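Local structure of bilirubin-inducible fluorescent protein UnaG (Anguilla japonica, 4I3D) at residues A12-F17 with G33-T38. The protein binds unconjugated bilirubin with high affinity inside a beta-barrel and, once loaded, emits green fluorescence on excitation, whereas the apoprotein is not fluorescent. The protein carries 1 engineered substitution. Sequence-based numbering, arbitrary orientation.
With BLR (3-[5-[(Z)-(4-ethenyl-3-methyl-5-oxidanylidene-pyrrol-2-ylidene)methyl]-2-[[5-[(Z)-(3-ethenyl-4-methyl-5-oxidanylidene-pyrrol-2-ylidene)methyl]-3-(3-hydroxy-3-oxopropyl)-4-methyl-1H-pyrrol-2-yl]methyl]-4-methyl-1H-pyrrol-3-yl]propanoic acid), chain E.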
loop_
_atom_site.group_PDB
_atom_site.type_symbol
_atom_site.label_atom_id
_atom_site.label_comp_id
_atom_site.label_asym_id
_atom_site.label_seq_id
_atom_site.Cartn_x
_atom_site.Cartn_y
_atom_site.Cartn_z
ATOM N N ALA A 12 8.689 -5.057 -8.338
ATOM C CA ALA A 12 9.125 -6.108 -9.235
ATOM C C ALA A 12 8.037 -6.355 -10.271
ATOM O O ALA A 12 8.324 -6.516 -11.455
ATOM C CB ALA A 12 9.425 -7.396 -8.459
ATOM N N ASP A 13 6.784 -6.375 -9.827
ATOM C CA ASP A 13 5.673 -6.662 -10.725
ATOM C C ASP A 13 4.487 -5.794 -10.385
ATOM O O ASP A 13 4.309 -5.405 -9.241
ATOM C CB ASP A 13 5.258 -8.131 -10.614
ATOM C CG ASP A 13 6.403 -9.081 -10.870
ATOM O OD1 ASP A 13 6.780 -9.229 -12.051
ATOM O OD2 ASP A 13 6.918 -9.684 -9.899
ATOM N N SER A 14 3.669 -5.507 -11.386
ATOM C CA SER A 14 2.479 -4.706 -11.183
ATOM C C SER A 14 1.395 -5.204 -12.112
ATOM O O SER A 14 1.653 -5.484 -13.280
ATOM C CB SER A 14 2.770 -3.239 -11.453
ATOM O OG SER A 14 1.636 -2.455 -11.142
ATOM N N HIS A 15 0.184 -5.328 -11.582
ATOM C CA HIS A 15 -0.898 -5.938 -12.319
ATOM C C HIS A 15 -2.177 -5.169 -12.103
ATOM O O HIS A 15 -2.713 -5.152 -11.004
ATOM C CB HIS A 15 -1.080 -7.390 -11.859
ATOM C CG HIS A 15 -1.884 -8.239 -12.798
ATOM N ND1 HIS A 15 -3.062 -8.855 -12.426
ATOM C CD2 HIS A 15 -1.672 -8.584 -14.089
ATOM C CE1 HIS A 15 -3.538 -9.540 -13.449
ATOM N NE2 HIS A 15 -2.717 -9.393 -14.470
ATOM N N ASN A 16 -2.661 -4.519 -13.158
ATOM C CA ASN A 16 -3.975 -3.885 -13.141
ATOM C C ASN A 16 -4.053 -2.819 -12.053
ATOM O O ASN A 16 -5.091 -2.654 -11.411
ATOM C CB ASN A 16 -5.066 -4.946 -12.920
ATOM C CG ASN A 16 -6.429 -4.513 -13.453
ATOM O OD1 ASN A 16 -6.508 -3.811 -14.449
ATOM N ND2 ASN A 16 -7.507 -4.931 -12.785
ATOM N N PHE A 17 -2.955 -2.092 -11.856
ATOM C CA PHE A 17 -2.866 -1.086 -10.795
ATOM C C PHE A 17 -3.386 0.263 -11.250
ATOM O O PHE A 17 -3.849 1.071 -10.440
ATOM C CB PHE A 17 -1.421 -0.954 -10.316
ATOM C CG PHE A 17 -1.226 0.044 -9.198
ATOM C CD1 PHE A 17 -1.830 -0.125 -7.969
ATOM C CD2 PHE A 17 -0.416 1.140 -9.378
ATOM C CE1 PHE A 17 -1.634 0.795 -6.960
ATOM C CE2 PHE A 17 -0.220 2.053 -8.372
ATOM C CZ PHE A 17 -0.830 1.884 -7.170
ATOM N N GLY A 33 -0.345 5.153 -16.203
ATOM C CA GLY A 33 1.035 4.749 -16.006
ATOM C C GLY A 33 1.251 4.102 -14.660
ATOM O O GLY A 33 2.384 3.864 -14.253
ATOM N N GLY A 34 0.150 3.800 -13.985
ATOM C CA GLY A 34 0.195 3.315 -12.625
ATOM C C GLY A 34 1.049 2.085 -12.457
ATOM O O GLY A 34 1.687 1.913 -11.425
ATOM N N ASP A 35 1.061 1.222 -13.467
ATOM C CA ASP A 35 1.827 -0.009 -13.392
ATOM C C ASP A 35 3.278 0.243 -13.780
ATOM O O ASP A 35 4.135 -0.630 -13.642
ATOM C CB ASP A 35 1.211 -1.087 -14.289
ATOM C CG ASP A 35 -0.048 -1.695 -13.692
ATOM O OD1 ASP A 35 0.066 -2.511 -12.756
ATOM O OD2 ASP A 35 -1.154 -1.363 -14.162
ATOM N N ALA A 36 3.551 1.446 -14.258
ATOM C CA ALA A 36 4.917 1.843 -14.590
ATOM C C ALA A 36 5.618 2.577 -13.442
ATOM O O ALA A 36 6.780 2.950 -13.572
ATOM C CB ALA A 36 4.914 2.721 -15.828
ATOM N N THR A 37 4.906 2.818 -12.341
ATOM C CA THR A 37 5.487 3.499 -11.188
ATOM C C THR A 37 6.341 2.538 -10.379
ATOM O O THR A 37 6.000 1.362 -10.244
ATOM C CB THR A 37 4.405 4.113 -10.281
ATOM O OG1 THR A 37 3.654 3.070 -9.653
ATOM C CG2 THR A 37 3.468 5.003 -11.085
ATOM N N THR A 38 7.442 3.058 -9.838
ATOM C CA THR A 38 8.454 2.255 -9.161
ATOM C C THR A 38 8.683 2.689 -7.707
ATOM O O THR A 38 9.758 3.185 -7.377
ATOM C CB THR A 38 9.813 2.357 -9.905
ATOM O OG1 THR A 38 10.268 3.718 -9.905
ATOM C CG2 THR A 38 9.686 1.870 -11.350
HETATM C CHA BLR E . 2.377 2.588 -2.118
HETATM N NA BLR E . 2.202 1.605 0.208
HETATM C C1A BLR E . 2.131 2.663 -0.644
HETATM C C2A BLR E . 1.745 3.783 0.093
HETATM C C3A BLR E . 1.598 3.386 1.393
HETATM C C4A BLR E . 1.880 2.040 1.456
HETATM C CMA BLR E . 1.205 4.252 2.545
HETATM C CAA BLR E . 1.539 5.187 -0.388
HETATM C CBA BLR E . 0.102 5.431 -0.692
HETATM C CGA BLR E . -0.128 6.901 -0.711
HETATM O O1A BLR E . 0.828 7.689 -0.903
HETATM O O2A BLR E . -1.274 7.362 -0.535
HETATM C CHB BLR E . 1.823 1.239 2.712
HETATM N NB BLR E . 3.044 -0.796 1.806
HETATM C C1B BLR E . 2.345 -0.020 2.821
HETATM C C2B BLR E . 2.242 -0.777 3.929
HETATM C C3B BLR E . 2.764 -1.889 3.838
HETATM C C4B BLR E . 3.398 -2.186 2.481
HETATM C CMB BLR E . 1.551 -0.281 5.150
HETATM O OB BLR E . 3.989 -3.162 2.035
HETATM C CAB BLR E . 2.746 -2.877 4.955
HETATM C CBB BLR E . 3.795 -3.719 5.160
HETATM N NC BLR E . 1.453 5.302 -6.176
HETATM C C1C BLR E . 2.039 6.359 -7.212
HETATM C C2C BLR E . 0.803 7.241 -7.288
HETATM C C3C BLR E . -0.137 6.873 -6.587
HETATM C C4C BLR E . 0.097 5.742 -5.881
HETATM C CMC BLR E . 0.742 8.462 -8.125
HETATM O OC BLR E . 3.134 6.413 -7.758
HETATM C CAC BLR E . -1.422 7.620 -6.518
HETATM C CBC BLR E . -2.291 7.615 -7.576
HETATM C CHD BLR E . -0.752 5.109 -5.023
HETATM N ND BLR E . 1.083 4.073 -3.664
HETATM C C1D BLR E . -0.185 4.090 -4.099
HETATM C C2D BLR E . -0.906 2.932 -3.478
HETATM C C3D BLR E . -0.039 2.257 -2.723
HETATM C C4D BLR E . 1.246 2.931 -2.800
HETATM C CMD BLR E . -2.321 2.574 -3.721
HETATM C CAD BLR E . -0.346 1.024 -1.937
HETATM C CBD BLR E . -0.095 -0.216 -2.741
HETATM C CGD BLR E . 1.296 -0.710 -2.514
HETATM O O1D BLR E . 2.075 -0.887 -3.490
HETATM O O2D BLR E . 1.698 -0.958 -1.348
#
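Asp-35 turns its carboxylate toward the backbone of Phe-17, and this pairing illustrates how one acidic side chain can secure the turn between strand 7-15 and the helical part that follows. The shorter bond, and the one whose acceptor is more securely placed, runs from Phe-17 N to Asp-35 OD2, 3.0 Å long, reaching the syn side of the carboxylate with a modest tilt of 21° from its plane. OD2 also accepts the amide of Gly-18, so two successive backbone N-H groups, of Phe-17 and Gly-18, share one oxygen. The other oxygen, OD1, faces Phe-17 N as well, but its modelled position is less sure. Asp-35 CG lies beside its own backbone N (chi1 -76°) and anti to the carbonyl carbon, an orientation that carries the carboxylate across to the strand end. Next to Asp-35 lies the side chain of Ser-14, whose OG accepts a hydrogen bond from Arg-132 NE. Within the loop, Thr-37 OG1 hydrogen-bonds back to Gly-34 O over 2.9 Å.

In the fatty-acid-binding-protein fold of UnaG, helices 17-23 and 28-31 join the first two barrel strands; here the end of strand 7-15 meets the loop that leads from the second helix into strand 40-46.

Van der Waals contact is centred on Phe-17. At the ring edge, CD2 of Phe-17 approaches Gly-34 O at 3.0 Å, near the ring plane, while CE1 and CZ of Phe-17 reach the bilirubin methyl CMD, each at 3.8 Å. Arg-132 adds a cation-pi contact to the ring. An alanine here would keep the backbone bonds to Asp-35 but is likely to open a gap between Gly-34 and the pigment and leave Arg-132 without its aromatic partner. The methyl CG2 of Thr-37 lies 3.6 Å from bilirubin OC, bringing this loop into the pocket wall.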